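Long-range contacts in quinone oxidoreductase 1 (Escherichia coli, PDB 1QOR), which catalyses the one-electron reduction of quinones to semiquinones, using NADPH as the electron donor, and works as a homodimer: residues 157-162 against 182-187; 142-147 against 166-171; 8-13 against 55-60. All coordinates share one frame; numbering follows the deposited sequence.

Contact 1 of 3, residues 157-162 against 182-187; sequences ACQWAK and LKAGAW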
ATOM      1  N   ALA A 157      11.924 -19.153  -2.616  1.00 16.05           N
ATOM      2  CA  ALA A 157      10.491 -18.882  -2.602  1.00 17.47           C
ATOM      3  C   ALA A 157       9.710 -20.060  -3.258  1.00 17.47           C
ATOM      4  O   ALA A 157       8.654 -20.467  -2.774  1.00 19.01           O
ATOM      5  CB  ALA A 157      10.191 -17.549  -3.309  1.00 15.01           C
ATOM      6  N   CYS A 158      10.211 -20.578  -4.369  1.00 18.09           N
ATOM      7  CA  CYS A 158       9.567 -21.722  -5.032  1.00 19.33           C
ATOM      8  C   CYS A 158       9.367 -22.946  -4.070  1.00 19.44           C
ATOM      9  O   CYS A 158       8.266 -23.490  -3.957  1.00 20.12           O
ATOM     10  CB  CYS A 158      10.418 -22.138  -6.220  1.00 17.67           C
ATOM     11  SG  CYS A 158      10.317 -21.037  -7.613  1.00 20.50           S
ATOM     12  N   GLN A 159      10.422 -23.291  -3.322  1.00 19.90           N
ATOM     13  CA  GLN A 159      10.445 -24.426  -2.428  1.00 18.24           C
ATOM     14  C   GLN A 159       9.608 -24.204  -1.227  1.00 20.87           C
ATOM     15  O   GLN A 159       8.929 -25.134  -0.760  1.00 20.88           O
ATOM     16  CB  GLN A 159      11.883 -24.752  -2.061  1.00 19.02           C
ATOM     17  CG  GLN A 159      12.752 -24.982  -3.298  1.00 20.32           C
ATOM     18  CD  GLN A 159      14.188 -25.348  -2.977  1.00 23.12           C
ATOM     19  OE1 GLN A 159      14.476 -26.494  -2.588  1.00 21.74           O
ATOM     20  NE2 GLN A 159      15.123 -24.371  -3.148  1.00 22.35           N
ATOM     21  N   TRP A 160       9.633 -22.973  -0.696  1.00 21.00           N
ATOM     22  CA  TRP A 160       8.802 -22.665   0.465  1.00 20.62           C
ATOM     23  C   TRP A 160       7.301 -22.654   0.077  1.00 20.06           C
ATOM     24  O   TRP A 160       6.465 -23.202   0.808  1.00 18.92           O
ATOM     25  CB  TRP A 160       9.223 -21.341   1.121  1.00 20.21           C
ATOM     26  CG  TRP A 160       8.899 -21.316   2.560  1.00 19.91           C
ATOM     27  CD1 TRP A 160       7.760 -21.806   3.165  1.00 20.01           C
ATOM     28  CD2 TRP A 160       9.723 -20.783   3.619  1.00 20.25           C
ATOM     29  NE1 TRP A 160       7.834 -21.600   4.541  1.00 21.02           N
ATOM     30  CE2 TRP A 160       9.022 -20.975   4.838  1.00 20.00           C
ATOM     31  CE3 TRP A 160      10.986 -20.170   3.653  1.00 20.06           C
ATOM     32  CZ2 TRP A 160       9.545 -20.573   6.078  1.00 20.93           C
ATOM     33  CZ3 TRP A 160      11.510 -19.776   4.879  1.00 19.58           C
ATOM     34  CH2 TRP A 160      10.788 -19.980   6.077  1.00 20.98           C
ATOM     35  N   ALA A 161       6.977 -22.071  -1.081  1.00 20.50           N
ATOM     36  CA  ALA A 161       5.591 -22.028  -1.554  1.00 21.98           C
ATOM     37  C   ALA A 161       5.049 -23.472  -1.710  1.00 23.77           C
ATOM     38  O   ALA A 161       3.930 -23.782  -1.265  1.00 23.98           O
ATOM     39  CB  ALA A 161       5.505 -21.284  -2.836  1.00 20.17           C
ATOM     40  N   LYS A 162       5.832 -24.345  -2.342  1.00 25.19           N
ATOM     41  CA  LYS A 162       5.461 -25.751  -2.493  1.00 26.91           C
ATOM     42  C   LYS A 162       5.231 -26.393  -1.117  1.00 27.36           C
ATOM     43  O   LYS A 162       4.201 -27.011  -0.878  1.00 28.38           O
ATOM     44  CB  LYS A 162       6.581 -26.495  -3.200  1.00 29.18           C
ATOM     45  CG  LYS A 162       6.347 -27.957  -3.395  1.00 32.66           C
ATOM     46  CD  LYS A 162       7.496 -28.535  -4.214  1.00 38.30           C
ATOM     47  CE  LYS A 162       7.738 -30.028  -3.932  1.00 42.01           C
ATOM     48  NZ  LYS A 162       8.893 -30.562  -4.760  1.00 44.07           N
ATOM     49  N   LEU A 182      10.559 -24.631 -12.097  1.00 19.89           N
ATOM     50  CA  LEU A 182       9.551 -25.703 -12.037  1.00 21.38           C
ATOM     51  C   LEU A 182      10.088 -26.860 -11.188  1.00 21.66           C
ATOM     52  O   LEU A 182       9.442 -27.349 -10.282  1.00 22.36           O
ATOM     53  CB  LEU A 182       9.188 -26.147 -13.458  1.00 21.66           C
ATOM     54  CG  LEU A 182       8.334 -25.162 -14.262  1.00 20.92           C
ATOM     55  CD1 LEU A 182       8.473 -25.412 -15.711  1.00 21.09           C
ATOM     56  CD2 LEU A 182       6.904 -25.275 -13.864  1.00 21.36           C
ATOM     57  N   LYS A 183      11.350 -27.167 -11.384  1.00 23.54           N
ATOM     58  CA  LYS A 183      12.018 -28.215 -10.643  1.00 24.96           C
ATOM     59  C   LYS A 183      11.983 -27.860  -9.176  1.00 25.22           C
ATOM     60  O   LYS A 183      11.678 -28.713  -8.345  1.00 26.46           O
ATOM     61  CB  LYS A 183      13.436 -28.281 -11.124  1.00 27.30           C
ATOM     62  CG  LYS A 183      14.082 -29.596 -10.946  1.00 31.95           C
ATOM     63  CD  LYS A 183      15.156 -29.782 -12.075  1.00 34.68           C
ATOM     64  N   ALA A 184      12.267 -26.597  -8.835  1.00 24.71           N
ATOM     65  CA  ALA A 184      12.206 -26.166  -7.420  1.00 22.77           C
ATOM     66  C   ALA A 184      10.773 -26.155  -6.865  1.00 22.24           C
ATOM     67  O   ALA A 184      10.575 -26.202  -5.651  1.00 22.75           O
ATOM     68  CB  ALA A 184      12.833 -24.804  -7.244  1.00 23.35           C
ATOM     69  N   GLY A 185       9.744 -26.116  -7.709  1.00 21.81           N
ATOM     70  CA  GLY A 185       8.421 -26.105  -7.101  1.00 20.54           C
ATOM     71  C   GLY A 185       7.447 -25.042  -7.567  1.00 20.34           C
ATOM     72  O   GLY A 185       6.358 -24.954  -7.018  1.00 20.90           O
ATOM     73  N   ALA A 186       7.806 -24.251  -8.570  1.00 19.72           N
ATOM     74  CA  ALA A 186       6.886 -23.268  -9.108  1.00 20.86           C
ATOM     75  C   ALA A 186       5.800 -24.075  -9.826  1.00 23.49           C
ATOM     76  O   ALA A 186       6.108 -25.033 -10.556  1.00 24.01           O
ATOM     77  CB  ALA A 186       7.587 -22.400 -10.108  1.00 19.34           C
ATOM     78  N   TRP A 187       4.540 -23.680  -9.638  1.00 24.61           N
ATOM     79  CA  TRP A 187       3.411 -24.339 -10.257  1.00 24.41           C
ATOM     80  C   TRP A 187       3.439 -24.110 -11.758  1.00 24.80           C
ATOM     81  O   TRP A 187       3.346 -25.055 -12.521  1.00 26.34           O
ATOM     82  CB  TRP A 187       2.137 -23.831  -9.646  1.00 24.69           C
ATOM     83  CG  TRP A 187       0.886 -24.469 -10.183  1.00 27.41           C
ATOM     84  CD1 TRP A 187       0.519 -25.787 -10.091  1.00 26.53           C
ATOM     85  CD2 TRP A 187      -0.215 -23.788 -10.785  1.00 27.09           C
ATOM     86  NE1 TRP A 187      -0.752 -25.954 -10.574  1.00 27.79           N
ATOM     87  CE2 TRP A 187      -1.226 -24.748 -11.009  1.00 27.25           C
ATOM     88  CE3 TRP A 187      -0.445 -22.457 -11.148  1.00 27.31           C
ATOM     89  CZ2 TRP A 187      -2.453 -24.420 -11.577  1.00 27.67           C
ATOM     90  CZ3 TRP A 187      -1.672 -22.126 -11.718  1.00 28.61           C
ATOM     91  CH2 TRP A 187      -2.662 -23.104 -11.925  1.00 28.83           C
TER
HETATM   92  O   HOH W   1       8.689 -29.887  -7.429  0.46 43.76           O
HETATM   93  O   HOH W   2      10.790 -28.359  -3.732  1.00 53.85           O

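Contact 2 of 3, residues 142-147 against 166-171; sequences EQFLFH and AKLIGT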
ATOM      1  N   GLU A 142      -3.504 -21.390  -2.832  1.00 26.88           N
ATOM      2  CA  GLU A 142      -3.554 -20.035  -3.350  1.00 24.24           C
ATOM      3  C   GLU A 142      -2.584 -19.827  -4.493  1.00 23.42           C
ATOM      4  O   GLU A 142      -1.422 -20.193  -4.373  1.00 23.66           O
ATOM      5  CB  GLU A 142      -3.248 -19.043  -2.250  1.00 24.17           C
ATOM      6  CG  GLU A 142      -3.329 -17.618  -2.742  1.00 23.97           C
ATOM      7  CD  GLU A 142      -3.401 -16.579  -1.638  1.00 23.78           C
ATOM      8  OE1 GLU A 142      -3.179 -16.898  -0.454  1.00 25.59           O
ATOM      9  OE2 GLU A 142      -3.716 -15.427  -1.971  1.00 23.83           O
ATOM     10  N   GLN A 143      -3.053 -19.214  -5.579  1.00 22.41           N
ATOM     11  CA  GLN A 143      -2.215 -18.898  -6.736  1.00 22.40           C
ATOM     12  C   GLN A 143      -1.728 -17.456  -6.550  1.00 21.43           C
ATOM     13  O   GLN A 143      -2.499 -16.597  -6.175  1.00 20.98           O
ATOM     14  CB  GLN A 143      -3.020 -18.970  -8.037  1.00 23.54           C
ATOM     15  CG  GLN A 143      -3.715 -20.309  -8.293  1.00 27.39           C
ATOM     16  CD  GLN A 143      -4.525 -20.345  -9.602  1.00 29.28           C
ATOM     17  OE1 GLN A 143      -5.015 -21.392  -9.996  1.00 33.94           O
ATOM     18  NE2 GLN A 143      -4.673 -19.226 -10.255  1.00 29.44           N
ATOM     19  N   PHE A 144      -0.467 -17.179  -6.820  1.00 19.87           N
ATOM     20  CA  PHE A 144       0.021 -15.822  -6.662  1.00 20.02           C
ATOM     21  C   PHE A 144       1.232 -15.719  -7.567  1.00 20.08           C
ATOM     22  O   PHE A 144       1.809 -16.759  -7.944  1.00 20.38           O
ATOM     23  CB  PHE A 144       0.403 -15.531  -5.202  1.00 18.07           C
ATOM     24  CG  PHE A 144       1.509 -16.397  -4.678  1.00 19.83           C
ATOM     25  CD1 PHE A 144       1.249 -17.700  -4.209  1.00 18.90           C
ATOM     26  CD2 PHE A 144       2.832 -15.916  -4.622  1.00 18.93           C
ATOM     27  CE1 PHE A 144       2.283 -18.501  -3.687  1.00 17.66           C
ATOM     28  CE2 PHE A 144       3.866 -16.727  -4.098  1.00 18.62           C
ATOM     29  CZ  PHE A 144       3.578 -18.022  -3.630  1.00 17.25           C
ATOM     30  N   LEU A 145       1.615 -14.491  -7.901  1.00 18.14           N
ATOM     31  CA  LEU A 145       2.746 -14.251  -8.775  1.00 18.15           C
ATOM     32  C   LEU A 145       4.040 -13.873  -8.006  1.00 19.13           C
ATOM     33  O   LEU A 145       3.993 -13.121  -6.998  1.00 19.35           O
ATOM     34  CB  LEU A 145       2.356 -13.183  -9.803  1.00 18.62           C
ATOM     35  CG  LEU A 145       3.375 -12.765 -10.863  1.00 19.32           C
ATOM     36  CD1 LEU A 145       3.599 -13.892 -11.816  1.00 18.04           C
ATOM     37  CD2 LEU A 145       2.844 -11.515 -11.600  1.00 19.97           C
ATOM     38  N   PHE A 146       5.196 -14.355  -8.490  1.00 17.06           N
ATOM     39  CA  PHE A 146       6.461 -14.088  -7.826  1.00 16.30           C
ATOM     40  C   PHE A 146       7.487 -13.937  -8.919  1.00 16.71           C
ATOM     41  O   PHE A 146       7.771 -14.889  -9.631  1.00 18.39           O
ATOM     42  CB  PHE A 146       6.812 -15.240  -6.879  1.00 16.20           C
ATOM     43  CG  PHE A 146       7.811 -14.885  -5.802  1.00 16.13           C
ATOM     44  CD1 PHE A 146       9.165 -14.679  -6.112  1.00 17.46           C
ATOM     45  CD2 PHE A 146       7.404 -14.759  -4.473  1.00 16.16           C
ATOM     46  CE1 PHE A 146      10.105 -14.348  -5.099  1.00 16.11           C
ATOM     47  CE2 PHE A 146       8.322 -14.431  -3.459  1.00 15.87           C
ATOM     48  CZ  PHE A 146       9.684 -14.226  -3.779  1.00 16.36           C
ATOM     49  N   HIS A 147       8.033 -12.733  -9.061  1.00 15.66           N
ATOM     50  CA  HIS A 147       9.000 -12.413 -10.096  1.00 14.37           C
ATOM     51  C   HIS A 147      10.387 -12.909  -9.877  1.00 13.60           C
ATOM     52  O   HIS A 147      10.800 -13.115  -8.754  1.00 13.86           O
ATOM     53  CB  HIS A 147       9.035 -10.910 -10.313  1.00 15.26           C
ATOM     54  CG  HIS A 147       7.804 -10.376 -10.980  1.00 16.21           C
ATOM     55  ND1 HIS A 147       7.696 -10.228 -12.345  1.00 17.68           N
ATOM     56  CD2 HIS A 147       6.640  -9.918 -10.467  1.00 16.60           C
ATOM     57  CE1 HIS A 147       6.528  -9.688 -12.643  1.00 16.85           C
ATOM     58  NE2 HIS A 147       5.869  -9.490 -11.519  1.00 15.71           N
ATOM     59  N   ALA A 166       1.106 -24.186  -1.820  1.00 25.37           N
ATOM     60  CA  ALA A 166       0.565 -23.064  -2.545  1.00 23.04           C
ATOM     61  C   ALA A 166       0.985 -23.132  -3.987  1.00 22.91           C
ATOM     62  O   ALA A 166       1.867 -23.913  -4.344  1.00 22.16           O
ATOM     63  CB  ALA A 166       1.016 -21.780  -1.902  1.00 22.93           C
ATOM     64  N   LYS A 167       0.388 -22.272  -4.810  1.00 22.57           N
ATOM     65  CA  LYS A 167       0.667 -22.274  -6.229  1.00 23.88           C
ATOM     66  C   LYS A 167       1.364 -21.029  -6.782  1.00 23.21           C
ATOM     67  O   LYS A 167       0.752 -20.121  -7.338  1.00 23.68           O
ATOM     68  CB  LYS A 167      -0.611 -22.595  -7.018  1.00 24.43           C
ATOM     69  CG  LYS A 167      -1.248 -23.973  -6.690  1.00 26.14           C
ATOM     70  CD  LYS A 167      -2.484 -24.149  -7.576  1.00 29.74           C
ATOM     71  CE  LYS A 167      -3.242 -25.443  -7.319  1.00 32.25           C
ATOM     72  NZ  LYS A 167      -2.323 -26.603  -7.282  1.00 33.84           N
ATOM     73  N   LEU A 168       2.676 -21.041  -6.684  1.00 22.71           N
ATOM     74  CA  LEU A 168       3.460 -19.944  -7.164  1.00 21.56           C
ATOM     75  C   LEU A 168       3.523 -19.953  -8.684  1.00 20.69           C
ATOM     76  O   LEU A 168       3.817 -20.991  -9.291  1.00 20.64           O
ATOM     77  CB  LEU A 168       4.892 -20.024  -6.561  1.00 21.07           C
ATOM     78  CG  LEU A 168       5.957 -18.944  -6.891  1.00 19.64           C
ATOM     79  CD1 LEU A 168       6.827 -18.757  -5.661  1.00 19.72           C
ATOM     80  CD2 LEU A 168       6.812 -19.253  -8.111  1.00 17.71           C
ATOM     81  N   ILE A 169       3.216 -18.809  -9.288  1.00 18.64           N
ATOM     82  CA  ILE A 169       3.333 -18.626 -10.723  1.00 18.72           C
ATOM     83  C   ILE A 169       4.588 -17.712 -10.797  1.00 19.86           C
ATOM     84  O   ILE A 169       4.562 -16.584 -10.304  1.00 20.91           O
ATOM     85  CB  ILE A 169       2.077 -17.898 -11.277  1.00 18.89           C
ATOM     86  CG1 ILE A 169       0.813 -18.727 -11.019  1.00 18.29           C
ATOM     87  CG2 ILE A 169       2.282 -17.466 -12.721  1.00 17.24           C
ATOM     88  CD1 ILE A 169      -0.484 -17.900 -11.126  1.00 18.97           C
ATOM     89  N   GLY A 170       5.703 -18.200 -11.330  1.00 19.71           N
ATOM     90  CA  GLY A 170       6.914 -17.393 -11.360  1.00 19.47           C
ATOM     91  C   GLY A 170       7.201 -16.805 -12.716  1.00 19.97           C
ATOM     92  O   GLY A 170       6.576 -17.242 -13.681  1.00 20.16           O
ATOM     93  N   THR A 171       8.036 -15.759 -12.778  1.00 18.42           N
ATOM     94  CA  THR A 171       8.439 -15.165 -14.048  1.00 18.74           C
ATOM     95  C   THR A 171       9.937 -15.323 -14.070  1.00 18.94           C
ATOM     96  O   THR A 171      10.567 -15.210 -13.023  1.00 18.90           O
ATOM     97  CB  THR A 171       8.139 -13.634 -14.155  1.00 20.24           C
ATOM     98  OG1 THR A 171       8.812 -12.933 -13.108  1.00 19.21           O
ATOM     99  CG2 THR A 171       6.644 -13.364 -14.071  1.00 19.99           C
TER

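Contact 3 of 3, residues 8-13 against 55-60; sequences HKHGGP and PSLPSG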
ATOM      1  N   HIS A   8      36.040   3.180  -2.519  1.00 33.04           N
ATOM      2  CA  HIS A   8      36.298   4.578  -2.177  1.00 34.81           C
ATOM      3  C   HIS A   8      35.419   5.535  -2.982  1.00 34.14           C
ATOM      4  O   HIS A   8      35.420   6.746  -2.720  1.00 33.59           O
ATOM      5  CB  HIS A   8      37.789   4.909  -2.448  1.00 38.04           C
ATOM      6  CG  HIS A   8      38.753   4.197  -1.537  1.00 42.66           C
ATOM      7  ND1 HIS A   8      39.857   4.818  -0.986  1.00 44.95           N
ATOM      8  CD2 HIS A   8      38.777   2.919  -1.078  1.00 44.49           C
ATOM      9  CE1 HIS A   8      40.520   3.955  -0.231  1.00 45.67           C
ATOM     10  NE2 HIS A   8      39.885   2.796  -0.269  1.00 45.69           N
ATOM     11  N   LYS A   9      34.684   4.999  -3.955  1.00 32.01           N
ATOM     12  CA  LYS A   9      33.821   5.813  -4.802  1.00 31.47           C
ATOM     13  C   LYS A   9      32.741   4.923  -5.378  1.00 31.04           C
ATOM     14  O   LYS A   9      32.950   3.712  -5.506  1.00 31.78           O
ATOM     15  CB  LYS A   9      34.619   6.403  -5.973  1.00 31.70           C
ATOM     16  CG  LYS A   9      35.370   5.344  -6.775  1.00 34.54           C
ATOM     17  CD  LYS A   9      36.084   5.899  -7.981  1.00 35.90           C
ATOM     18  CE  LYS A   9      35.089   6.605  -8.881  1.00 38.69           C
ATOM     19  NZ  LYS A   9      35.591   6.774 -10.308  1.00 41.10           N
ATOM     20  N   HIS A  10      31.609   5.507  -5.748  1.00 29.48           N
ATOM     21  CA  HIS A  10      30.549   4.736  -6.352  1.00 28.66           C
ATOM     22  C   HIS A  10      30.787   4.429  -7.815  1.00 28.20           C
ATOM     23  O   HIS A  10      31.410   5.209  -8.531  1.00 28.74           O
ATOM     24  CB  HIS A  10      29.222   5.422  -6.165  1.00 27.81           C
ATOM     25  CG  HIS A  10      28.705   5.275  -4.781  1.00 28.00           C
ATOM     26  ND1 HIS A  10      28.361   6.349  -3.994  1.00 29.09           N
ATOM     27  CD2 HIS A  10      28.595   4.181  -3.995  1.00 28.24           C
ATOM     28  CE1 HIS A  10      28.072   5.926  -2.775  1.00 29.20           C
ATOM     29  NE2 HIS A  10      28.204   4.612  -2.750  1.00 29.94           N
ATOM     30  N   GLY A  11      30.361   3.255  -8.251  1.00 27.66           N
ATOM     31  CA  GLY A  11      30.553   2.935  -9.642  1.00 27.35           C
ATOM     32  C   GLY A  11      30.229   1.509  -9.956  1.00 27.48           C
ATOM     33  O   GLY A  11      29.458   0.901  -9.239  1.00 26.56           O
ATOM     34  N   GLY A  12      30.826   1.004 -11.033  1.00 27.48           N
ATOM     35  CA  GLY A  12      30.597  -0.345 -11.472  1.00 28.20           C
ATOM     36  C   GLY A  12      31.425  -1.284 -10.633  1.00 29.93           C
ATOM     37  O   GLY A  12      32.203  -0.826  -9.784  1.00 29.99           O
ATOM     38  N   PRO A  13      31.341  -2.604 -10.894  1.00 29.99           N
ATOM     39  CA  PRO A  13      32.076  -3.651 -10.171  1.00 29.31           C
ATOM     40  C   PRO A  13      33.588  -3.359 -10.024  1.00 29.73           C
ATOM     41  O   PRO A  13      34.224  -3.707  -9.016  1.00 28.09           O
ATOM     42  CB  PRO A  13      31.813  -4.884 -11.030  1.00 29.69           C
ATOM     43  CG  PRO A  13      30.389  -4.612 -11.616  1.00 29.87           C
ATOM     44  CD  PRO A  13      30.545  -3.168 -12.009  1.00 29.41           C
ATOM     45  N   PRO A  55      27.073   4.921   4.977  1.00 32.62           N
ATOM     46  CA  PRO A  55      27.251   5.953   6.009  1.00 33.62           C
ATOM     47  C   PRO A  55      28.398   6.884   5.567  1.00 35.58           C
ATOM     48  O   PRO A  55      28.307   8.109   5.717  1.00 36.51           O
ATOM     49  CB  PRO A  55      27.614   5.130   7.235  1.00 32.82           C
ATOM     50  CG  PRO A  55      26.777   3.882   7.040  1.00 32.35           C
ATOM     51  CD  PRO A  55      27.012   3.573   5.579  1.00 32.06           C
ATOM     52  N   SER A  56      29.440   6.306   4.966  1.00 35.71           N
ATOM     53  CA  SER A  56      30.551   7.087   4.464  1.00 36.24           C
ATOM     54  C   SER A  56      31.494   6.266   3.572  1.00 36.08           C
ATOM     55  O   SER A  56      31.459   5.022   3.570  1.00 36.21           O
ATOM     56  CB  SER A  56      31.336   7.665   5.635  1.00 37.59           C
ATOM     57  OG  SER A  56      31.865   6.602   6.404  1.00 40.34           O
ATOM     58  N   LEU A  57      32.353   6.976   2.844  1.00 34.81           N
ATOM     59  CA  LEU A  57      33.337   6.383   1.960  1.00 34.11           C
ATOM     60  C   LEU A  57      34.721   6.715   2.537  1.00 34.42           C
ATOM     61  O   LEU A  57      34.912   7.792   3.086  1.00 35.64           O
ATOM     62  CB  LEU A  57      33.173   6.950   0.544  1.00 32.82           C
ATOM     63  CG  LEU A  57      31.865   6.601  -0.195  1.00 33.06           C
ATOM     64  CD1 LEU A  57      31.720   7.320  -1.539  1.00 31.82           C
ATOM     65  CD2 LEU A  57      31.827   5.120  -0.418  1.00 32.16           C
ATOM     66  N   PRO A  58      35.694   5.786   2.451  1.00 34.20           N
ATOM     67  CA  PRO A  58      35.585   4.447   1.852  1.00 33.87           C
ATOM     68  C   PRO A  58      34.616   3.606   2.652  1.00 32.88           C
ATOM     69  O   PRO A  58      34.269   3.953   3.792  1.00 33.18           O
ATOM     70  CB  PRO A  58      37.009   3.887   1.969  1.00 33.34           C
ATOM     71  CG  PRO A  58      37.871   5.113   2.009  1.00 34.62           C
ATOM     72  CD  PRO A  58      37.066   6.017   2.925  1.00 34.15           C
ATOM     73  N   SER A  59      34.192   2.495   2.071  1.00 31.63           N
ATOM     74  CA  SER A  59      33.256   1.632   2.768  1.00 29.98           C
ATOM     75  C   SER A  59      33.472   0.187   2.429  1.00 29.55           C
ATOM     76  O   SER A  59      34.008  -0.142   1.351  1.00 29.33           O
ATOM     77  CB  SER A  59      31.829   2.024   2.392  1.00 29.45           C
ATOM     78  OG  SER A  59      30.878   1.220   3.062  1.00 30.37           O
ATOM     79  N   GLY A  60      33.143  -0.667   3.396  1.00 29.74           N
ATOM     80  CA  GLY A  60      33.177  -2.101   3.171  1.00 28.12           C
ATOM     81  C   GLY A  60      31.806  -2.446   2.538  1.00 28.20           C
ATOM     82  O   GLY A  60      30.985  -1.542   2.276  1.00 27.32           O
TER

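Contact 1 of 3, residues 157-162 against 182-187
The flat A184-G185 peptide has C158 over one face, where CB stands 4.1 Å from A184 C. Q159 CG comes to the carbonyl oxygen, 3.4 Å from A184 O, on the same side of the plane as C158. A water donates to A184 O at 2.9 Å from out of the plane, on the side away from C158. The Q159 amide points past this peptide. Its OE1 takes the N-H of K293 and its NE2 gives to L155 O, so only the aliphatic part of Q159 meets A184.

C158 also packs its CB on A184 CB at 3.7 Å. Its SG lies beside the backbone N (chi1 -74°), which brings the sulfur to A186 CB at 3.9 Å. These are two neighbouring helices of the Rossmann fold, 152-164 and 175-184. The second ends here in a Schellman motif, and G185 leaves the helix with a phi of 130°. With no CB on G185, its CA can sit 5.0 Å from C158 CA. L168 of strand 167-172 packs against both C158 and A186.

K162 runs along the solvent side. CG is anti to the backbone N (chi1 179°), and this extended course carries CD past G185 CA at 3.9 Å. NZ gives to the water held by A184 O. It also gives to a second water at 2.8 Å, which bonds weakly to K183 O.

Contact 2 of 3, residues 142-147 against 166-171
F144 lays one face of its ring over L168, with L168 CA 4.2 Å from the ring centroid in a CH-pi contact. The strands 143-146 and 167-172 are the parallel pair of a Rossmann beta-alpha-beta unit whose crossover is helix 152-164. The tight part is the face that this helix covers. There A166 CB meets the edge of the F144 ring, 3.9 Å from CE1, and L168 CB touches CZ at 3.8 Å. L168 reaches on to F146, its CD1 3.7 Å from F146 CB. A161 of the helix packs on both F144 and L168.

F144 holds CG between its backbone N and carbonyl carbon (chi1 62°), which swings the ring across to L168 and A166. Losing this ring to an alanine is likely to leave a gap under the helix, with L168 CA and A166 CB no longer packed against it.

The other face is buried at L145 and I169, where L201 and I204 of helix 197-204 close over I169. It loosens toward Q143 and K167, which are partly exposed. Q143 CG lies 4.1 Å from both K167 CB and K167 CD as the lysine chain runs past.

Five backbone hydrogen bonds join the strands. I169 N gives to F144 O at 2.8 Å. At the far end T171 N gives to F146 O at a longer 3.3 Å, and T171 OG1 is hydrogen-bonded to A148 N.

Contact 3 of 3, residues 8-13 against 55-60
H8 and P58 meet where two surface loops of the N-terminal half of the chain touch. One loop, holding 8-13, joins strands 3-6 and 17-20 of a small antiparallel sheet. The other, holding 55-60, belongs to the GroES-like domain and follows helix 42-49.

The side chain of H8 starts out away from the other loop, and its CB makes no close contact there. CG is anti to the carbonyl carbon (chi1 -67°), and the ring then lies against P58. H8 CG itself lies 3.8 Å from P58 CG. CD2 lies 3.7 Å from P58 CB. ND1 comes to 3.6 Å from P58 CG, and CE1 is 3.7 Å from the same P58 CG. NE2, at the far side of the ring, rests near P58 CB and hydrogen-bonds E6 OE2, which should help fix the turn of the ring. P58 CG sits over the centre of the imidazole, 3.6 Å from the centroid and only 8° off the ring normal. This is a CH-pi contact over the face. The peptide bond between L57 and P58 is cis, and both side chains set out toward the 8-13 loop.

No hydrogen bond crosses between the two segments, and most of the touching residues are exposed. L57 makes the second part of the contact, with longer approaches. The H10 ring also meets the ring of F7, and L57 touches F7 too. L57 CD1 lies 3.9 Å from H8 O and 4.1 Å from H10 CE1.

From the N terminus, contact 3 comes first. It closes the loop from 8-13 to 55-60 and ties the small 3-6/17-20 sheet to the GroES-like domain. It is finished before the other two begin. Contact 2 then opens at 142-147 and contact 1 at 157-162. Contact 2 closes at 166-171 and contact 1 at 182-187, so the two cross. Both lie in the Rossmann fold, with centres about 9 Å apart. Contact 2 pairs two strands; contact 1 joins the helices that follow them. W187 N probably hydrogen-bonds L168 O between them. Contact 3 lies on the opposite side of the chain's centre, its centre about 36 Å from the centre of either.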